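Local coordinates for protein purine nucleoside phosphorylase (Thermus thermophilus, PDB 6TK9) that catalyses the reversible phosphorolysis of purine nucleosides, probably including inosine and guanosine, to the free base and ribose 1-phosphate, at residues A[126-131]-A[228-233]; A[52-57]-A[85-90]; A[98-103]-A[220-225]. One frame throughout, in Å; residues are numbered along the deposited sequence.

Contact 1 of 3, residues A[126-131]-A[228-233]; sequences MLHLDY and GLSTIT
Ser230 OG is gripped by two partners, His128 NE2 at 2.7 Å across the contact and the hydroxyl of Ser111 on the neighbouring strand 106-115. The serine oxygen sits at the edge of the imidazole, near its plane, and the bond is close to straight. The CG of His128 lies beside its own backbone N (chi1 -69°), which swings the ring over the paired strand, one face laid against the peptide joining Gly228 to Leu229. Gly228 CA stands 4.0 Å from the ring centroid, a CH-pi contact, and the ring lies so close over Gly228 that the absence of a CB suits the place.

Beneath these groups the two strands pair antiparallel, though strongly twisted. Met126 and Ser230 form a hydrogen-bonded pair, Met126 N to Ser230 O at 2.9 Å and Ser230 N to Met126 O at 3.1 Å. His128 N continues the ladder to Gly228 O at 2.8 Å, but comes from above the carbonyl plane. Leu127 and Leu229 are the non-hydrogen-bonded pair between; Leu127 CD1 meets Leu229 CD2 at 3.7 Å on the face covered by helices 161-173 and 257-270, where branched apolar groups suit. Beyond Ser230, Ile232 CD1 reaches Met126 CB at 4.0 Å.

His128 ND1 is bonded in turn to the Tyr159 hydroxyl, while Tyr183 meets the ring. A leucine in place of His128 would probably leave Ser230 OG with Ser111 as its remaining named partner and cost the Tyr159 hydroxyl its bond to the ring, breaking the polar chain between them. One face of this sheet is thus apolar, for helix packing, whereas the other carries a buried chain of hydrogen bonds, Ser111 to Ser230 to His128 to Tyr159, whose polar atoms satisfy one another.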
loop_
_atom_site.group_PDB
_atom_site.type_symbol
_atom_site.label_atom_id
_atom_site.label_comp_id
_atom_site.label_asym_id
_atom_site.label_seq_id
_atom_site.Cartn_x
_atom_site.Cartn_y
_atom_site.Cartn_z
ATOM N N MET A 126 -3.664 25.134 2.636
ATOM C CA MET A 126 -4.328 23.879 2.214
ATOM C C MET A 126 -5.785 23.989 2.625
ATOM O O MET A 126 -6.039 24.103 3.822
ATOM C CB MET A 126 -3.711 22.620 2.841
ATOM C CG MET A 126 -4.311 21.318 2.294
ATOM S SD MET A 126 -3.886 19.832 3.264
ATOM C CE MET A 126 -5.266 19.746 4.398
ATOM N N LEU A 127 -6.671 24.002 1.637
ATOM C CA LEU A 127 -8.115 23.761 1.817
ATOM C C LEU A 127 -8.304 22.300 2.228
ATOM O O LEU A 127 -7.700 21.427 1.594
ATOM C CB LEU A 127 -8.794 24.058 0.481
ATOM C CG LEU A 127 -10.288 23.776 0.407
ATOM C CD1 LEU A 127 -11.041 24.662 1.377
ATOM C CD2 LEU A 127 -10.792 23.976 -1.015
ATOM N N HIS A 128 -9.096 22.043 3.262
ATOM C CA HIS A 128 -9.439 20.673 3.717
ATOM C C HIS A 128 -10.506 20.110 2.776
ATOM O O HIS A 128 -11.552 20.773 2.619
ATOM C CB HIS A 128 -9.943 20.694 5.160
ATOM C CG HIS A 128 -8.903 21.014 6.179
ATOM N ND1 HIS A 128 -9.069 20.687 7.504
ATOM C CD2 HIS A 128 -7.699 21.627 6.074
ATOM C CE1 HIS A 128 -8.004 21.087 8.179
ATOM N NE2 HIS A 128 -7.140 21.665 7.321
ATOM N N LEU A 129 -10.254 18.938 2.190
ATOM C CA LEU A 129 -11.246 18.178 1.389
ATOM C C LEU A 129 -11.848 17.051 2.213
ATOM O O LEU A 129 -12.991 16.723 1.956
ATOM C CB LEU A 129 -10.550 17.618 0.157
ATOM C CG LEU A 129 -10.078 18.683 -0.817
ATOM C CD1 LEU A 129 -9.502 18.045 -2.075
ATOM C CD2 LEU A 129 -11.222 19.623 -1.162
ATOM N N ASP A 130 -11.084 16.473 3.144
ATOM C CA ASP A 130 -11.544 15.355 4.019
ATOM C C ASP A 130 -10.587 15.198 5.203
ATOM O O ASP A 130 -9.543 15.893 5.242
ATOM C CB ASP A 130 -11.621 14.050 3.228
ATOM C CG ASP A 130 -12.711 13.104 3.669
ATOM O OD1 ASP A 130 -13.455 13.476 4.580
ATOM O OD2 ASP A 130 -12.776 11.985 3.105
ATOM N N TYR A 131 -10.917 14.315 6.139
ATOM C CA TYR A 131 -10.139 14.137 7.393
ATOM C C TYR A 131 -9.963 12.644 7.680
ATOM O O TYR A 131 -10.771 11.760 7.246
ATOM C CB TYR A 131 -10.813 14.867 8.571
ATOM C CG TYR A 131 -12.050 14.183 9.098
ATOM C CD1 TYR A 131 -11.957 13.065 9.906
ATOM C CD2 TYR A 131 -13.310 14.603 8.734
ATOM C CE1 TYR A 131 -13.082 12.373 10.326
ATOM C CE2 TYR A 131 -14.449 13.952 9.186
ATOM C CZ TYR A 131 -14.338 12.818 9.973
ATOM O OH TYR A 131 -15.451 12.152 10.407
ATOM N N GLY A 228 -12.387 24.120 6.275
ATOM C CA GLY A 228 -11.128 23.872 6.995
ATOM C C GLY A 228 -9.950 24.434 6.222
ATOM O O GLY A 228 -9.834 24.139 5.026
ATOM N N LEU A 229 -9.108 25.231 6.871
ATOM C CA LEU A 229 -7.893 25.779 6.247
ATOM C C LEU A 229 -6.756 25.582 7.234
ATOM O O LEU A 229 -6.935 25.848 8.437
ATOM C CB LEU A 229 -8.039 27.262 5.891
ATOM C CG LEU A 229 -9.243 27.653 5.036
ATOM C CD1 LEU A 229 -9.301 29.170 4.911
ATOM C CD2 LEU A 229 -9.202 27.005 3.653
ATOM N N SER A 230 -5.633 25.110 6.709
ATOM C CA SER A 230 -4.363 25.018 7.438
ATOM C C SER A 230 -3.345 25.867 6.681
ATOM O O SER A 230 -3.431 25.963 5.430
ATOM C CB SER A 230 -3.958 23.593 7.593
ATOM O OG SER A 230 -4.947 22.910 8.346
ATOM N N THR A 231 -2.537 26.577 7.454
ATOM C CA THR A 231 -1.237 27.129 7.049
ATOM C C THR A 231 -0.269 25.954 7.111
ATOM O O THR A 231 -0.115 25.377 8.195
ATOM C CB THR A 231 -0.831 28.295 7.957
ATOM O OG1 THR A 231 -1.749 29.380 7.758
ATOM C CG2 THR A 231 0.597 28.720 7.691
ATOM N N ILE A 232 0.300 25.568 5.978
ATOM C CA ILE A 232 1.356 24.530 5.948
ATOM C C ILE A 232 2.644 25.203 6.447
ATOM O O ILE A 232 3.419 25.690 5.629
ATOM C CB ILE A 232 1.463 23.916 4.545
ATOM C CG1 ILE A 232 0.120 23.340 4.088
ATOM C CG2 ILE A 232 2.575 22.878 4.495
ATOM C CD1 ILE A 232 -0.384 22.221 4.944
ATOM N N THR A 233 2.814 25.254 7.767
ATOM C CA THR A 233 3.893 25.981 8.479
ATOM C C THR A 233 5.249 25.314 8.232
ATOM O O THR A 233 6.277 26.022 8.251
ATOM C CB THR A 233 3.567 26.051 9.974
ATOM O OG1 THR A 233 3.316 24.710 10.402
ATOM C CG2 THR A 233 2.382 26.942 10.276
#

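Contact 2 of 3, residues A[52-57]-A[85-90]; sequences FPVSTA and EGYSAE
Glu85 and Thr56 lie alongside, their side chains running in opposing senses, and one carboxylate oxygen takes both of the threonine's donors. Thr56 N reaches Glu85 OE1 at 2.8 Å on its syn side, while Thr56 OG1 comes to the same oxygen on its anti side at a very short 2.5 Å, a value to be read with caution. Both donors lie on one face of the carboxylate plane. The threonine manages this because its OG1 stands between backbone N and carbonyl carbon (chi1 72°), alongside its own N-H, so that a single residue pinches the oxygen. Glu85 is extended beyond CG, long enough to span the gap, and a turn at chi3 of 75° presents OE1 to Thr56 while OE2 is bonded to His82 N.

Tyr87 supplies the second anchor. With CG beside its backbone N (chi1 -65°), its ring reaches across to the other segment, and the hydroxyl donates to Val54 O in another very short bond, nominally 2.5 Å. Pro53 CB stands over one face of the ring, offset toward the rim and 3.7 Å from Tyr87 CE1; this CH-pi contact suits a proline, whose rigid ring offers C-H groups without a flexible chain. Val54 CG2 brushes the hydroxyl at 3.8 Å. At the far end Ser88 N-caps the helix that follows, and Tyr87 O is held by Arg141 of a neighbouring subunit.

Glutamate and tyrosine are therefore used for reach: each carries a polar end out to the backbone of a loop without regular secondary structure. The grip on His82 N is consistent with ordering a loop that in related phosphorylases lies at the phosphate site. With OE1 holding Thr56 and OE2 holding His82, one carboxylate ties loop 52-57 to the turn before Glu85.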
loop_
_atom_site.group_PDB
_atom_site.type_symbol
_atom_site.label_atom_id
_atom_site.label_comp_id
_atom_site.label_asym_id
_atom_site.label_seq_id
_atom_site.Cartn_x
_atom_site.Cartn_y
_atom_site.Cartn_z
ATOM N N PHE A 52 -16.347 26.331 29.925
ATOM C CA PHE A 52 -15.414 26.569 28.796
ATOM C C PHE A 52 -14.029 26.096 29.220
ATOM O O PHE A 52 -13.540 26.444 30.299
ATOM C CB PHE A 52 -15.399 28.031 28.342
ATOM C CG PHE A 52 -16.011 28.326 26.991
ATOM C CD1 PHE A 52 -17.385 28.276 26.798
ATOM C CD2 PHE A 52 -15.215 28.705 25.922
ATOM C CE1 PHE A 52 -17.941 28.580 25.567
ATOM C CE2 PHE A 52 -15.775 29.034 24.700
ATOM C CZ PHE A 52 -17.137 28.974 24.527
ATOM N N PRO A 53 -13.369 25.276 28.377
ATOM C CA PRO A 53 -11.983 24.909 28.609
ATOM C C PRO A 53 -11.129 26.147 28.317
ATOM O O PRO A 53 -11.472 26.858 27.404
ATOM C CB PRO A 53 -11.772 23.770 27.613
ATOM C CG PRO A 53 -12.655 24.158 26.455
ATOM C CD PRO A 53 -13.895 24.725 27.119
ATOM N N VAL A 54 -10.082 26.380 29.108
ATOM C CA VAL A 54 -9.124 27.499 28.886
ATOM C C VAL A 54 -7.948 26.965 28.068
ATOM O O VAL A 54 -7.494 25.852 28.327
ATOM C CB VAL A 54 -8.647 28.161 30.198
ATOM C CG1 VAL A 54 -9.823 28.529 31.086
ATOM C CG2 VAL A 54 -7.644 27.303 30.956
ATOM N N SER A 55 -7.463 27.788 27.148
ATOM C CA SER A 55 -6.295 27.546 26.273
ATOM C C SER A 55 -5.007 27.560 27.095
ATOM O O SER A 55 -4.814 28.501 27.849
ATOM C CB SER A 55 -6.290 28.588 25.190
ATOM O OG SER A 55 -7.522 28.548 24.474
ATOM N N THR A 56 -4.162 26.540 26.951
ATOM C CA THR A 56 -2.824 26.500 27.590
ATOM C C THR A 56 -1.743 26.446 26.509
ATOM O O THR A 56 -0.566 26.647 26.852
ATOM C CB THR A 56 -2.711 25.344 28.594
ATOM O OG1 THR A 56 -2.636 24.110 27.885
ATOM C CG2 THR A 56 -3.864 25.297 29.572
ATOM N N ALA A 57 -2.110 26.221 25.246
ATOM C CA ALA A 57 -1.130 26.004 24.153
ATOM C C ALA A 57 -0.481 27.334 23.776
ATOM O O ALA A 57 -1.128 28.374 23.837
ATOM C CB ALA A 57 -1.823 25.376 22.978
ATOM N N GLU A 85 -3.598 18.650 25.446
ATOM C CA GLU A 85 -3.578 19.405 26.730
ATOM C C GLU A 85 -4.325 18.610 27.799
ATOM O O GLU A 85 -4.255 19.020 28.950
ATOM C CB GLU A 85 -4.234 20.778 26.609
ATOM C CG GLU A 85 -3.534 21.729 25.652
ATOM C CD GLU A 85 -4.393 22.941 25.339
ATOM O OE1 GLU A 85 -4.495 23.808 26.230
ATOM O OE2 GLU A 85 -5.007 22.986 24.240
ATOM N N GLY A 86 -5.046 17.553 27.411
ATOM C CA GLY A 86 -5.660 16.600 28.351
ATOM C C GLY A 86 -7.134 16.855 28.559
ATOM O O GLY A 86 -7.681 16.327 29.544
ATOM N N TYR A 87 -7.760 17.625 27.664
ATOM C CA TYR A 87 -9.232 17.808 27.585
ATOM C C TYR A 87 -9.826 16.605 26.838
ATOM O O TYR A 87 -9.225 16.172 25.870
ATOM C CB TYR A 87 -9.563 19.120 26.866
ATOM C CG TYR A 87 -9.118 20.361 27.595
ATOM C CD1 TYR A 87 -9.674 20.704 28.820
ATOM C CD2 TYR A 87 -8.152 21.198 27.064
ATOM C CE1 TYR A 87 -9.274 21.840 29.506
ATOM C CE2 TYR A 87 -7.732 22.328 27.739
ATOM C CZ TYR A 87 -8.296 22.647 28.958
ATOM O OH TYR A 87 -7.910 23.761 29.623
ATOM N N SER A 88 -10.983 16.097 27.239
ATOM C CA SER A 88 -11.704 15.101 26.419
ATOM C C SER A 88 -12.021 15.708 25.038
ATOM O O SER A 88 -11.975 16.970 24.894
ATOM C CB SER A 88 -12.932 14.607 27.127
ATOM O OG SER A 88 -13.699 15.675 27.649
ATOM N N ALA A 89 -12.269 14.845 24.043
ATOM C CA ALA A 89 -12.750 15.207 22.685
ATOM C C ALA A 89 -14.032 16.036 22.814
ATOM O O ALA A 89 -14.152 17.059 22.122
ATOM C CB ALA A 89 -12.971 13.965 21.853
ATOM N N GLU A 90 -14.919 15.652 23.731
ATOM C CA GLU A 90 -16.139 16.424 24.080
ATOM C C GLU A 90 -15.788 17.826 24.638
ATOM O O GLU A 90 -16.376 18.825 24.174
ATOM C CB GLU A 90 -16.944 15.586 25.066
ATOM C CG GLU A 90 -18.139 16.312 25.638
ATOM C CD GLU A 90 -18.521 15.787 27.001
ATOM O OE1 GLU A 90 -19.658 15.325 27.129
ATOM O OE2 GLU A 90 -17.664 15.829 27.918
#

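Contact 3 of 3, residues A[98-103]-A[220-225]; sequences VGFFLG and RHLGAR
Phe100 has its CG anti to the backbone N (chi1 179°) and Leu222 has CG beside its own N (chi1 -72°), settings that lay the two side chains alongside each other, pointing opposite ways. Leu222 CB consequently lies squarely over the Phe100 ring, 3.9 Å from its centroid and only 5° off the normal, a CH-pi contact. Leu222 CD1 packs on Phe100 CB at 3.9 Å, and CD2 reaches Phe101 CE2 at 4.0 Å, so one branched residue serves both aromatics. Ala224 CB approaches Phe100 CD1 obliquely at 3.8 Å; its small methyl fits against the broad ring.

Both helices end here in Schellman motifs, with Gly103 and Gly223 taking the positive phi that glycine tolerates best. Arg220 NH1 reaches forward to Ala224 O at 2.7 Å, linking the last helical turn to the chain leaving it.

Phe101 turns to Ile6 and Val10 of helix 4-14, and Leu222 also meets Leu148. Helix 94-102 and helix 213-222 thus pack through their C-terminal ends just ahead of strands 106-115 and 225-235, which run parallel side by side, with Arg225 already backbone-bonded to Arg105 and Phe107.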
loop_
_atom_site.group_PDB
_atom_site.type_symbol
_atom_site.label_atom_id
_atom_site.label_comp_id
_atom_site.label_asym_id
_atom_site.label_seq_id
_atom_site.Cartn_x
_atom_site.Cartn_y
_atom_site.Cartn_z
ATOM N N VAL A 98 -21.430 25.779 21.596
ATOM C CA VAL A 98 -21.963 27.098 22.070
ATOM C C VAL A 98 -22.012 28.071 20.886
ATOM O O VAL A 98 -23.044 28.747 20.695
ATOM C CB VAL A 98 -21.123 27.671 23.229
ATOM C CG1 VAL A 98 -21.455 29.126 23.517
ATOM C CG2 VAL A 98 -21.289 26.840 24.484
ATOM N N GLY A 99 -20.944 28.109 20.094
ATOM C CA GLY A 99 -20.893 28.933 18.877
ATOM C C GLY A 99 -22.106 28.689 18.004
ATOM O O GLY A 99 -22.666 29.653 17.457
ATOM N N PHE A 100 -22.482 27.428 17.829
ATOM C CA PHE A 100 -23.596 27.038 16.929
ATOM C C PHE A 100 -24.903 27.598 17.498
ATOM O O PHE A 100 -25.737 28.074 16.727
ATOM C CB PHE A 100 -23.649 25.520 16.746
ATOM C CG PHE A 100 -24.770 25.051 15.859
ATOM C CD1 PHE A 100 -24.653 25.105 14.479
ATOM C CD2 PHE A 100 -25.936 24.549 16.408
ATOM C CE1 PHE A 100 -25.680 24.660 13.660
ATOM C CE2 PHE A 100 -26.971 24.121 15.592
ATOM C CZ PHE A 100 -26.846 24.188 14.223
ATOM N N PHE A 101 -25.050 27.541 18.816
ATOM C CA PHE A 101 -26.324 27.816 19.522
ATOM C C PHE A 101 -26.463 29.313 19.766
ATOM O O PHE A 101 -27.583 29.714 20.104
ATOM C CB PHE A 101 -26.412 27.010 20.815
ATOM C CG PHE A 101 -26.926 25.616 20.592
ATOM C CD1 PHE A 101 -28.252 25.409 20.232
ATOM C CD2 PHE A 101 -26.083 24.519 20.717
ATOM C CE1 PHE A 101 -28.732 24.127 20.006
ATOM C CE2 PHE A 101 -26.563 23.238 20.494
ATOM C CZ PHE A 101 -27.884 23.044 20.138
ATOM N N LEU A 102 -25.370 30.070 19.608
ATOM C CA LEU A 102 -25.358 31.556 19.505
ATOM C C LEU A 102 -25.888 31.986 18.127
ATOM O O LEU A 102 -26.393 33.134 18.027
ATOM C CB LEU A 102 -23.937 32.085 19.703
ATOM C CG LEU A 102 -23.435 32.124 21.141
ATOM C CD1 LEU A 102 -21.942 32.409 21.185
ATOM C CD2 LEU A 102 -24.196 33.156 21.961
ATOM N N GLY A 103 -25.753 31.125 17.107
ATOM C CA GLY A 103 -26.359 31.314 15.770
ATOM C C GLY A 103 -25.356 31.220 14.617
ATOM O O GLY A 103 -25.802 31.321 13.487
ATOM N N ARG A 220 -20.804 18.759 12.343
ATOM C CA ARG A 220 -21.660 18.067 11.331
ATOM C C ARG A 220 -22.791 17.342 12.066
ATOM O O ARG A 220 -23.911 17.248 11.516
ATOM C CB ARG A 220 -20.842 17.129 10.440
ATOM C CG ARG A 220 -19.845 17.849 9.548
ATOM C CD ARG A 220 -20.461 18.688 8.446
ATOM N NE ARG A 220 -21.453 17.970 7.671
ATOM C CZ ARG A 220 -22.709 18.347 7.521
ATOM N NH1 ARG A 220 -23.144 19.484 8.039
ATOM N NH2 ARG A 220 -23.539 17.578 6.851
ATOM N N HIS A 221 -22.526 16.878 13.287
ATOM C CA HIS A 221 -23.569 16.373 14.221
ATOM C C HIS A 221 -24.700 17.410 14.312
ATOM O O HIS A 221 -25.874 17.022 14.170
ATOM C CB HIS A 221 -22.913 16.040 15.563
ATOM C CG HIS A 221 -23.845 15.572 16.625
ATOM N ND1 HIS A 221 -24.061 16.297 17.788
ATOM C CD2 HIS A 221 -24.582 14.448 16.729
ATOM C CE1 HIS A 221 -24.919 15.645 18.554
ATOM N NE2 HIS A 221 -25.258 14.511 17.926
ATOM N N LEU A 222 -24.335 18.692 14.437
ATOM C CA LEU A 222 -25.246 19.846 14.679
ATOM C C LEU A 222 -25.927 20.310 13.393
ATOM O O LEU A 222 -26.962 20.993 13.520
ATOM C CB LEU A 222 -24.436 20.981 15.308
ATOM C CG LEU A 222 -24.032 20.702 16.751
ATOM C CD1 LEU A 222 -22.974 21.674 17.205
ATOM C CD2 LEU A 222 -25.243 20.752 17.665
ATOM N N GLY A 223 -25.358 19.968 12.228
ATOM C CA GLY A 223 -25.861 20.340 10.891
ATOM C C GLY A 223 -25.257 21.643 10.391
ATOM O O GLY A 223 -25.757 22.174 9.392
ATOM N N ALA A 224 -24.220 22.145 11.062
ATOM C CA ALA A 224 -23.444 23.335 10.649
ATOM C C ALA A 224 -22.737 23.043 9.322
ATOM O O ALA A 224 -22.486 21.861 9.039
ATOM C CB ALA A 224 -22.453 23.686 11.738
ATOM N N ARG A 225 -22.436 24.074 8.534
ATOM C CA ARG A 225 -21.523 23.975 7.372
ATOM C C ARG A 225 -20.120 24.323 7.867
ATOM O O ARG A 225 -20.023 25.131 8.784
ATOM C CB ARG A 225 -21.941 24.916 6.246
ATOM C CG ARG A 225 -23.390 24.777 5.804
ATOM C CD ARG A 225 -23.870 26.083 5.191
ATOM N NE ARG A 225 -23.501 26.189 3.793
ATOM C CZ ARG A 225 -23.081 27.293 3.167
ATOM N NH1 ARG A 225 -22.898 28.434 3.817
ATOM N NH2 ARG A 225 -22.812 27.229 1.871
#

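Overall arrangement
Contact 1 is the core member, wholly buried between two strands of the central sheet, while contacts 2 and 3 are partly buried and lie farther out, their centres about 14 Å from the centre of the chain, against about 9 Å for contact 1. Contact 1 combines a backbone ladder with enclosed polar side chains; contact 2 binds irregular loops through side-chain bonds to backbone and to a threonine hydroxyl; contact 3 relies on apolar packing of helix ends. Contacts 1 and 3 share a continuous piece of chain, since helix 213-222 leads into strand 225-235. Contacts 2 and 3 are joined by successive helices 89-92 and 94-102, and touch through Phe52 CE1 and Val98 CG2 at 3.9 Å. Contacts 1 and 2 do not meet.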